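Local structure of decapping nuclease RAI1 (Scheffersomyces stipitis, 5ULJ) at residues I112-L117 / F144-E149; I218-T223 / L231-V236; A359-F364 / T372-M377. The protein removes the NAD cap from the 5' end of NAD-capped RNAs as a metal-dependent decapping nuclease of the DXO/Dom3Z family and stimulates the exoribonuclease RAT1. One frame throughout, in Å; residues are numbered along the deposited sequence.

Interaction 1: I112-L117 / F144-E149; sequences ITYRGL and FINSDE. With 0WD ([[(2R,3S,4R,5R)-5-(3-aminocarbonyl-4H-pyridin-1-yl)-3,4-bis(oxidanyl)oxolan-2-yl]methoxy-oxidanyl-phosphoryl] [(2R,3S,4R,5R)-5-(6-aminopurin-9-yl)-4-oxidanyl-3-phosphonooxy-oxolan-2-yl]methyl hydrogen phosphate), chain F.
Phe144 lies alongside Ile112, the two side chains pointing the same way from neighbouring parallel strands, with Ile112 CD1 3.5 Å from Phe144 CE2. Next along, Ile145 N donates to Ile112 O at 3.1 Å and 163°, a backbone bond of the parallel pairing. The carbonyl of Ile145 takes a side-chain donor instead: Thr113 OG1 lies 2.8 Å from Ile145 O, well above the carbonyl plane. The hydroxyl is brought there by a chi1 of -176°, with OG1 trans to the Thr113 nitrogen. Asn146 OD1 comes to the edge of the Tyr114 ring, 3.8 Å from CE2, while its ND2 bonds to Ser85 O and Tyr114 OH to Asp86 O. Leu117, in the first turn of the following helix, reaches back so that CD1 meets Asn146 CA at 3.6 Å and CD2 meets Ser147 CB. Where the strand 111-114 gives way to helix 115-123, the bound dinucleotide is held: Gly116 N donates to O2N at 2.9 Å, and Arg115 NE reaches O2A of the other phosphate at the same distance. Strands 132-139 and 228-239 flank the pair, and helix 88-101 packs on Ile112, Tyr114 and Phe144.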
# COMPACT_ATOMS: atom_id res chain seq x y z
N ILE A 112 -13.10 5.80 -3.23
CA ILE A 112 -12.55 5.50 -1.91
C ILE A 112 -11.97 4.09 -1.91
O ILE A 112 -12.68 3.11 -2.12
CB ILE A 112 -13.63 5.61 -0.82
CG1 ILE A 112 -14.16 7.04 -0.74
CG2 ILE A 112 -13.07 5.17 0.53
CD1 ILE A 112 -15.36 7.20 0.16
N THR A 113 -10.66 3.98 -1.66
CA THR A 113 -9.99 2.69 -1.73
C THR A 113 -8.64 2.69 -1.00
O THR A 113 -8.26 3.68 -0.37
CB THR A 113 -9.77 2.25 -3.19
OG1 THR A 113 -9.19 0.94 -3.23
CG2 THR A 113 -8.86 3.23 -3.91
N TYR A 114 -7.93 1.57 -1.10
CA TYR A 114 -6.60 1.43 -0.51
C TYR A 114 -5.51 1.76 -1.52
O TYR A 114 -5.67 1.54 -2.72
CB TYR A 114 -6.39 0.02 0.03
CG TYR A 114 -7.23 -0.33 1.23
CD1 TYR A 114 -6.86 0.09 2.50
CD2 TYR A 114 -8.38 -1.09 1.10
CE1 TYR A 114 -7.62 -0.23 3.61
CE2 TYR A 114 -9.15 -1.42 2.20
CZ TYR A 114 -8.76 -0.98 3.45
OH TYR A 114 -9.53 -1.31 4.55
N ARG A 115 -4.40 2.29 -1.02
CA ARG A 115 -3.25 2.64 -1.85
C ARG A 115 -2.71 1.42 -2.60
O ARG A 115 -2.42 1.50 -3.80
CB ARG A 115 -2.15 3.27 -0.99
CG ARG A 115 -0.92 3.75 -1.76
CD ARG A 115 0.18 2.69 -1.82
NE ARG A 115 0.41 2.05 -0.53
CZ ARG A 115 1.22 2.52 0.41
NH1 ARG A 115 1.89 3.65 0.21
NH2 ARG A 115 1.36 1.87 1.56
N GLY A 116 -2.55 0.31 -1.88
CA GLY A 116 -1.96 -0.89 -2.43
C GLY A 116 -2.71 -1.45 -3.63
O GLY A 116 -2.11 -2.03 -4.54
N LEU A 117 -4.03 -1.27 -3.63
CA LEU A 117 -4.85 -1.74 -4.74
C LEU A 117 -4.60 -0.90 -5.99
O LEU A 117 -4.58 -1.42 -7.10
CB LEU A 117 -6.33 -1.69 -4.35
CG LEU A 117 -6.68 -2.49 -3.09
CD1 LEU A 117 -8.15 -2.33 -2.76
CD2 LEU A 117 -6.32 -3.96 -3.27
N PHE A 144 -16.56 2.64 -4.28
CA PHE A 144 -15.74 1.99 -3.26
C PHE A 144 -15.03 0.79 -3.89
O PHE A 144 -15.66 -0.03 -4.55
CB PHE A 144 -16.60 1.56 -2.07
CG PHE A 144 -17.22 2.71 -1.33
CD1 PHE A 144 -18.35 3.35 -1.83
CD2 PHE A 144 -16.68 3.16 -0.14
CE1 PHE A 144 -18.92 4.41 -1.15
CE2 PHE A 144 -17.25 4.22 0.54
CZ PHE A 144 -18.37 4.84 0.03
N ILE A 145 -13.72 0.70 -3.68
CA ILE A 145 -12.93 -0.34 -4.33
C ILE A 145 -12.13 -1.16 -3.32
O ILE A 145 -11.39 -0.61 -2.50
CB ILE A 145 -11.96 0.27 -5.37
CG1 ILE A 145 -12.74 1.04 -6.43
CG2 ILE A 145 -11.11 -0.82 -6.01
CD1 ILE A 145 -11.87 1.66 -7.51
N ASN A 146 -12.28 -2.47 -3.39
CA ASN A 146 -11.57 -3.38 -2.51
C ASN A 146 -11.22 -4.68 -3.22
O ASN A 146 -11.86 -5.05 -4.20
CB ASN A 146 -12.40 -3.67 -1.25
CG ASN A 146 -11.60 -4.37 -0.17
OD1 ASN A 146 -10.39 -4.20 -0.07
ND2 ASN A 146 -12.28 -5.18 0.64
N SER A 147 -10.20 -5.37 -2.73
CA SER A 147 -9.91 -6.71 -3.20
C SER A 147 -10.98 -7.66 -2.68
O SER A 147 -11.69 -7.32 -1.72
CB SER A 147 -8.51 -7.17 -2.76
OG SER A 147 -8.38 -7.10 -1.35
N ASP A 148 -11.11 -8.82 -3.30
CA ASP A 148 -12.13 -9.78 -2.87
C ASP A 148 -11.55 -10.77 -1.86
O ASP A 148 -10.60 -11.49 -2.16
CB ASP A 148 -12.70 -10.53 -4.08
CG ASP A 148 -13.88 -11.41 -3.71
OD1 ASP A 148 -14.98 -10.87 -3.49
OD2 ASP A 148 -13.70 -12.64 -3.64
N GLU A 149 -12.15 -10.81 -0.67
CA GLU A 149 -11.65 -11.63 0.43
C GLU A 149 -11.52 -13.11 0.07
O GLU A 149 -10.48 -13.72 0.31
CB GLU A 149 -12.56 -11.49 1.65
CG GLU A 149 -12.34 -10.21 2.45
CD GLU A 149 -13.16 -10.18 3.72
OE1 GLU A 149 -13.02 -9.20 4.49
OE2 GLU A 149 -13.95 -11.12 3.95
C1M 0WD F . -4.26 -3.90 4.94
C2M 0WD F . -3.27 -4.22 3.86
O2M 0WD F . -3.31 -5.62 3.54
C3M 0WD F . -2.04 -3.89 4.65
O3M 0WD F . -1.97 -4.81 5.74
O4M 0WD F . -3.90 -2.53 5.21
C4M 0WD F . -2.43 -2.51 5.19
C5M 0WD F . -1.92 -1.36 4.31
O5M 0WD F . -2.62 -1.26 3.07
PN 0WD F . -1.81 -0.77 1.77
O1N 0WD F . -0.96 0.22 2.47
O2N 0WD F . -2.94 -0.41 0.88
O3P 0WD F . -0.97 -2.05 1.30
PA 0WD F . 0.43 -2.08 0.53
O1A 0WD F . 0.51 -3.32 -0.26
O2A 0WD F . 0.65 -0.77 -0.13
O5B 0WD F . 1.47 -2.20 1.76
C5B 0WD F . 2.14 -3.44 2.00
C4B 0WD F . 2.34 -3.64 3.51
C3B 0WD F . 3.66 -4.30 3.81
O3B 0WD F . 4.77 -3.42 3.53
P2' 0WD F . 5.65 -3.61 2.22
OP2 0WD F . 6.97 -3.13 2.69
OP1 0WD F . 5.58 -5.05 1.96
OP3 0WD F . 5.01 -2.73 1.23
O4B 0WD F . 1.43 -4.62 4.05
C1B 0WD F . 2.08 -5.11 5.26
C2B 0WD F . 3.44 -4.41 5.29
O2B 0WD F . 3.28 -3.09 5.83

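Interaction 2: I218-T223 / L231-V236; sequences ISVIKT and LLAGEV. With 0WD ([[(2R,3S,4R,5R)-5-(3-aminocarbonyl-4H-pyridin-1-yl)-3,4-bis(oxidanyl)oxolan-2-yl]methoxy-oxidanyl-phosphoryl] [(2R,3S,4R,5R)-5-(6-aminopurin-9-yl)-4-oxidanyl-3-phosphonooxy-oxolan-2-yl]methyl hydrogen phosphate), chain F.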
# COMPACT_ATOMS: atom_id res chain seq x y z
N ILE A 218 -1.70 3.96 9.32
CA ILE A 218 -2.40 4.21 8.06
C ILE A 218 -2.72 5.68 7.86
O ILE A 218 -3.51 6.27 8.59
CB ILE A 218 -3.72 3.41 7.98
CG1 ILE A 218 -3.47 1.93 8.28
CG2 ILE A 218 -4.36 3.60 6.61
CD1 ILE A 218 -2.53 1.26 7.31
N SER A 219 -2.08 6.27 6.85
CA SER A 219 -2.42 7.62 6.43
C SER A 219 -3.57 7.56 5.43
O SER A 219 -3.63 6.64 4.61
CB SER A 219 -1.20 8.32 5.81
OG SER A 219 -1.55 9.59 5.28
N VAL A 220 -4.49 8.51 5.51
CA VAL A 220 -5.57 8.60 4.54
C VAL A 220 -5.52 9.95 3.85
O VAL A 220 -5.66 10.99 4.50
CB VAL A 220 -6.94 8.38 5.18
CG1 VAL A 220 -8.03 8.43 4.11
CG2 VAL A 220 -6.98 7.05 5.92
N ILE A 221 -5.32 9.94 2.54
CA ILE A 221 -5.09 11.17 1.80
C ILE A 221 -6.19 11.49 0.80
O ILE A 221 -6.84 10.59 0.25
CB ILE A 221 -3.75 11.11 1.04
CG1 ILE A 221 -3.77 9.98 0.00
CG2 ILE A 221 -2.60 10.91 2.00
CD1 ILE A 221 -2.57 9.95 -0.91
N LYS A 222 -6.41 12.78 0.58
CA LYS A 222 -7.21 13.24 -0.55
C LYS A 222 -6.28 13.55 -1.70
O LYS A 222 -5.34 14.34 -1.57
CB LYS A 222 -8.04 14.47 -0.19
CG LYS A 222 -9.53 14.19 -0.02
CD LYS A 222 -10.35 15.45 -0.27
CE LYS A 222 -10.24 15.91 -1.72
NZ LYS A 222 -11.07 17.10 -2.00
N THR A 223 -6.52 12.91 -2.84
CA THR A 223 -5.67 13.09 -4.01
C THR A 223 -6.51 12.94 -5.27
O THR A 223 -7.73 13.05 -5.23
CB THR A 223 -4.51 12.08 -4.02
OG1 THR A 223 -3.67 12.31 -5.16
CG2 THR A 223 -5.03 10.64 -4.05
N LEU A 231 -9.82 9.07 -2.59
CA LEU A 231 -9.37 8.90 -1.22
C LEU A 231 -8.54 7.62 -1.13
O LEU A 231 -9.04 6.53 -1.42
CB LEU A 231 -10.55 8.83 -0.26
CG LEU A 231 -10.23 9.12 1.21
CD1 LEU A 231 -9.87 10.58 1.39
CD2 LEU A 231 -11.40 8.74 2.11
N LEU A 232 -7.28 7.75 -0.75
CA LEU A 232 -6.39 6.59 -0.62
C LEU A 232 -5.96 6.37 0.82
O LEU A 232 -5.49 7.29 1.48
CB LEU A 232 -5.16 6.76 -1.51
CG LEU A 232 -5.33 6.81 -3.03
CD1 LEU A 232 -3.97 6.69 -3.71
CD2 LEU A 232 -6.27 5.73 -3.51
N ALA A 233 -6.10 5.14 1.29
CA ALA A 233 -5.56 4.75 2.58
C ALA A 233 -4.31 3.91 2.37
O ALA A 233 -4.35 2.90 1.67
CB ALA A 233 -6.59 3.98 3.39
N GLY A 234 -3.20 4.33 2.97
CA GLY A 234 -1.94 3.63 2.78
C GLY A 234 -1.05 3.60 4.01
O GLY A 234 -0.95 4.59 4.74
N GLU A 235 -0.40 2.46 4.23
CA GLU A 235 0.50 2.29 5.36
C GLU A 235 1.77 3.12 5.19
O GLU A 235 2.33 3.19 4.10
CB GLU A 235 0.86 0.81 5.53
CG GLU A 235 1.69 0.49 6.76
CD GLU A 235 3.19 0.56 6.50
OE1 GLU A 235 3.59 0.65 5.32
OE2 GLU A 235 3.96 0.54 7.48
N VAL A 236 2.20 3.75 6.27
CA VAL A 236 3.44 4.53 6.28
C VAL A 236 4.40 3.96 7.31
O VAL A 236 4.01 3.68 8.44
CB VAL A 236 3.17 6.02 6.58
CG1 VAL A 236 4.47 6.77 6.77
CG2 VAL A 236 2.34 6.64 5.47
C1M 0WD F . -4.26 -3.90 4.94
C2M 0WD F . -3.27 -4.22 3.86
O2M 0WD F . -3.31 -5.62 3.54
C3M 0WD F . -2.04 -3.89 4.65
O3M 0WD F . -1.97 -4.81 5.74
O4M 0WD F . -3.90 -2.53 5.21
C4M 0WD F . -2.43 -2.51 5.19
C5M 0WD F . -1.92 -1.36 4.31
O5M 0WD F . -2.62 -1.26 3.07
PN 0WD F . -1.81 -0.77 1.77
O1N 0WD F . -0.96 0.22 2.47
O2N 0WD F . -2.94 -0.41 0.88
O3P 0WD F . -0.97 -2.05 1.30
PA 0WD F . 0.43 -2.08 0.53
O1A 0WD F . 0.51 -3.32 -0.26
O2A 0WD F . 0.65 -0.77 -0.13
O5B 0WD F . 1.47 -2.20 1.76
C5B 0WD F . 2.14 -3.44 2.00
C4B 0WD F . 2.34 -3.64 3.51
C3B 0WD F . 3.66 -4.30 3.81
O3B 0WD F . 4.77 -3.42 3.53
P2' 0WD F . 5.65 -3.61 2.22
OP2 0WD F . 6.97 -3.13 2.69
OP1 0WD F . 5.58 -5.05 1.96
OP3 0WD F . 5.01 -2.73 1.23
O4B 0WD F . 1.43 -4.62 4.05
C1B 0WD F . 2.08 -5.11 5.26
C2B 0WD F . 3.44 -4.41 5.29
O2B 0WD F . 3.28 -3.09 5.83
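Val220 has CG1 trans to its backbone nitrogen (chi1 -178°), which sets that methyl 3.7 Å from Leu231 CG and leaves CG2 to meet Ala233 CB at 4.0 Å. Ile218, with chi1 and chi2 both near -60°, turns CD1 across the Glu235 side chain at about a right angle, 3.7 Å from Glu235 CA. These residues share one face of an antiparallel beta hairpin; on the other, Ile221 CG1 packs on Leu232 CB. Further along the first strand, Thr223 CG2 touches Leu232 CG. Ser219 and Gly234 form one hydrogen-bonded pair, Ile221 and Leu232 the next. In the first, Gly234 N donates to Ser219 O at 2.9 Å, nearly straight along the carbonyl. The hairpin also serves the substrate: Glu235 N gives a 2.9 Å, almost linear bond (175°) to O1N of the dinucleotide, whereas its side chain lies beside that of the metal ligand Asp237. The strand thus presents a backbone N-H to the phosphate. Strand 27-34 pairs with 216-225, strand 111-114 borders 228-239 on the side away from the hairpin partner, and helix 88-101 covers Val220, Leu231 and Ala233.

Interaction 3: A359-F364 / T372-M377; sequences AYRVSF and TLRELM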
# COMPACT_ATOMS: atom_id res chain seq x y z
N ALA A 359 -23.15 -4.69 -8.13
CA ALA A 359 -21.74 -4.71 -7.75
C ALA A 359 -20.92 -5.15 -8.96
O ALA A 359 -21.37 -5.98 -9.75
CB ALA A 359 -21.51 -5.64 -6.58
N TYR A 360 -19.72 -4.59 -9.10
CA TYR A 360 -18.89 -4.88 -10.26
C TYR A 360 -17.54 -5.47 -9.85
O TYR A 360 -17.11 -5.34 -8.71
CB TYR A 360 -18.66 -3.62 -11.09
CG TYR A 360 -19.92 -3.05 -11.70
CD1 TYR A 360 -20.74 -2.18 -10.99
CD2 TYR A 360 -20.30 -3.39 -13.00
CE1 TYR A 360 -21.89 -1.66 -11.55
CE2 TYR A 360 -21.46 -2.88 -13.56
CZ TYR A 360 -22.24 -2.01 -12.83
OH TYR A 360 -23.39 -1.50 -13.39
N ARG A 361 -16.88 -6.12 -10.81
CA ARG A 361 -15.53 -6.62 -10.58
C ARG A 361 -14.62 -6.30 -11.75
O ARG A 361 -14.91 -6.63 -12.90
CB ARG A 361 -15.54 -8.13 -10.34
CG ARG A 361 -14.16 -8.71 -10.11
CD ARG A 361 -14.23 -10.08 -9.47
NE ARG A 361 -14.85 -10.03 -8.15
CZ ARG A 361 -15.33 -11.09 -7.51
NH1 ARG A 361 -15.27 -12.29 -8.06
NH2 ARG A 361 -15.88 -10.94 -6.31
N VAL A 362 -13.51 -5.63 -11.44
CA VAL A 362 -12.47 -5.36 -12.43
C VAL A 362 -11.42 -6.45 -12.34
O VAL A 362 -10.89 -6.73 -11.26
CB VAL A 362 -11.83 -3.99 -12.21
CG1 VAL A 362 -10.90 -3.65 -13.36
CG2 VAL A 362 -12.90 -2.92 -12.05
N SER A 363 -11.11 -7.08 -13.46
CA SER A 363 -10.22 -8.23 -13.45
C SER A 363 -9.19 -8.21 -14.57
O SER A 363 -9.52 -8.03 -15.74
CB SER A 363 -11.03 -9.52 -13.53
OG SER A 363 -10.19 -10.66 -13.53
N PHE A 364 -7.93 -8.40 -14.20
CA PHE A 364 -6.87 -8.63 -15.18
C PHE A 364 -6.47 -10.10 -15.16
O PHE A 364 -6.07 -10.63 -14.12
CB PHE A 364 -5.65 -7.75 -14.92
CG PHE A 364 -4.48 -8.08 -15.79
CD1 PHE A 364 -4.51 -7.80 -17.15
CD2 PHE A 364 -3.35 -8.68 -15.26
CE1 PHE A 364 -3.43 -8.11 -17.96
CE2 PHE A 364 -2.27 -8.99 -16.07
CZ PHE A 364 -2.31 -8.71 -17.42
N THR A 372 -10.80 -6.62 -17.83
CA THR A 372 -12.25 -6.64 -17.99
C THR A 372 -13.01 -6.01 -16.83
O THR A 372 -12.58 -6.05 -15.67
CB THR A 372 -12.77 -8.08 -18.16
OG1 THR A 372 -12.53 -8.83 -16.97
CG2 THR A 372 -12.07 -8.76 -19.33
N LEU A 373 -14.15 -5.41 -17.16
CA LEU A 373 -15.11 -4.94 -16.16
C LEU A 373 -16.43 -5.67 -16.37
O LEU A 373 -16.96 -5.70 -17.48
CB LEU A 373 -15.32 -3.43 -16.27
CG LEU A 373 -16.46 -2.86 -15.43
CD1 LEU A 373 -16.14 -2.94 -13.94
CD2 LEU A 373 -16.77 -1.42 -15.83
N ARG A 374 -16.96 -6.27 -15.31
CA ARG A 374 -18.20 -7.00 -15.43
C ARG A 374 -19.08 -6.86 -14.19
O ARG A 374 -18.58 -6.67 -13.08
CB ARG A 374 -17.92 -8.49 -15.70
CG ARG A 374 -17.45 -9.28 -14.49
CD ARG A 374 -17.06 -10.69 -14.89
NE ARG A 374 -16.92 -11.57 -13.73
CZ ARG A 374 -15.79 -11.72 -13.03
NH1 ARG A 374 -14.70 -11.05 -13.38
NH2 ARG A 374 -15.76 -12.54 -11.99
N GLU A 375 -20.39 -6.93 -14.41
CA GLU A 375 -21.34 -6.96 -13.31
C GLU A 375 -21.33 -8.34 -12.68
O GLU A 375 -21.43 -9.35 -13.38
CB GLU A 375 -22.74 -6.60 -13.79
CG GLU A 375 -23.82 -6.68 -12.72
CD GLU A 375 -25.21 -6.39 -13.26
OE1 GLU A 375 -25.31 -5.91 -14.40
OE2 GLU A 375 -26.19 -6.64 -12.53
N LEU A 376 -21.19 -8.39 -11.36
CA LEU A 376 -21.21 -9.66 -10.64
C LEU A 376 -22.64 -10.21 -10.60
O LEU A 376 -23.58 -9.48 -10.28
CB LEU A 376 -20.65 -9.49 -9.23
CG LEU A 376 -19.16 -9.15 -9.18
CD1 LEU A 376 -18.77 -8.60 -7.81
CD2 LEU A 376 -18.32 -10.37 -9.52
N MET A 377 -22.79 -11.49 -10.92
CA MET A 377 -24.12 -12.07 -11.10
C MET A 377 -24.43 -13.21 -10.13
O MET A 377 -25.38 -13.96 -10.34
CB MET A 377 -24.27 -12.57 -12.54
CG MET A 377 -24.04 -11.51 -13.60
SD MET A 377 -25.29 -10.20 -13.59
CE MET A 377 -24.97 -9.41 -15.16
O HOH W 1 -24.33 -7.26 -9.01
O HOH W 2 -13.89 -13.18 -10.52
O HOH W 3 -9.84 -10.30 -17.60
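Ser363 and Thr372 form a two-way backbone pair in an antiparallel beta hairpin, Ser363 N donating to Thr372 O and Thr372 N to Ser363 O, both at 2.8 Å. Arg361 and Arg374 repeat the pattern, Arg361 N donating to Arg374 O at 2.9 Å and Arg374 N to Arg361 O at 3.2 Å, and Leu376 N adds a further bond to Ala359 O at 2.9 Å. The two arginine side chains run side by side, their guanidinium planes 84° apart. Arg361 NH1 donates to a water; the like-charged Arg374 NH2 stands 4.0 Å from that NH1. Arg361 is also engaged by Asp148 through a salt bridge and by Asn135 through NE, both outside the hairpin; the carboxylate of Asp148 probably offsets the proximity of like charges. Leu376 CD2 sits over the centre of one face of the Arg361 guanidinium, 3.6 Å above its plane. An alanine at Arg361 is likely to leave Asp148 without its charged mate and Leu376 without the flat surface it rests on. Across the other face of the hairpin, Tyr360 crosses Glu375 obliquely, and helix 333-350 packs against Val362 and Leu373. On this face Leu373 CD1 lies between Val362 CG2, at 3.8 Å, and Tyr360 CB, at 3.9 Å.

Interactions 1 and 2 lie side by side, their centres about 12 Å apart, because strands 111-114 and 228-239 are neighbours. Arg115 ties them together, with its N 2.8 Å from Ala233 O and its NH2 3.0 Å from Glu235 O, probable hydrogen bonds that would hold the arginine where it meets the diphosphate. The two contacts thus grip the same ligand, and in interaction 2 the side chain of Glu235 lies about 5 Å from the bound calcium ion. Interaction 3 lies away from the annotated sites, its centre about 25 Å from that of interaction 2, yet it joins interaction 1 through the salt bridge between Asp148 OD1 and Arg361 NH2, 3.0 Å long.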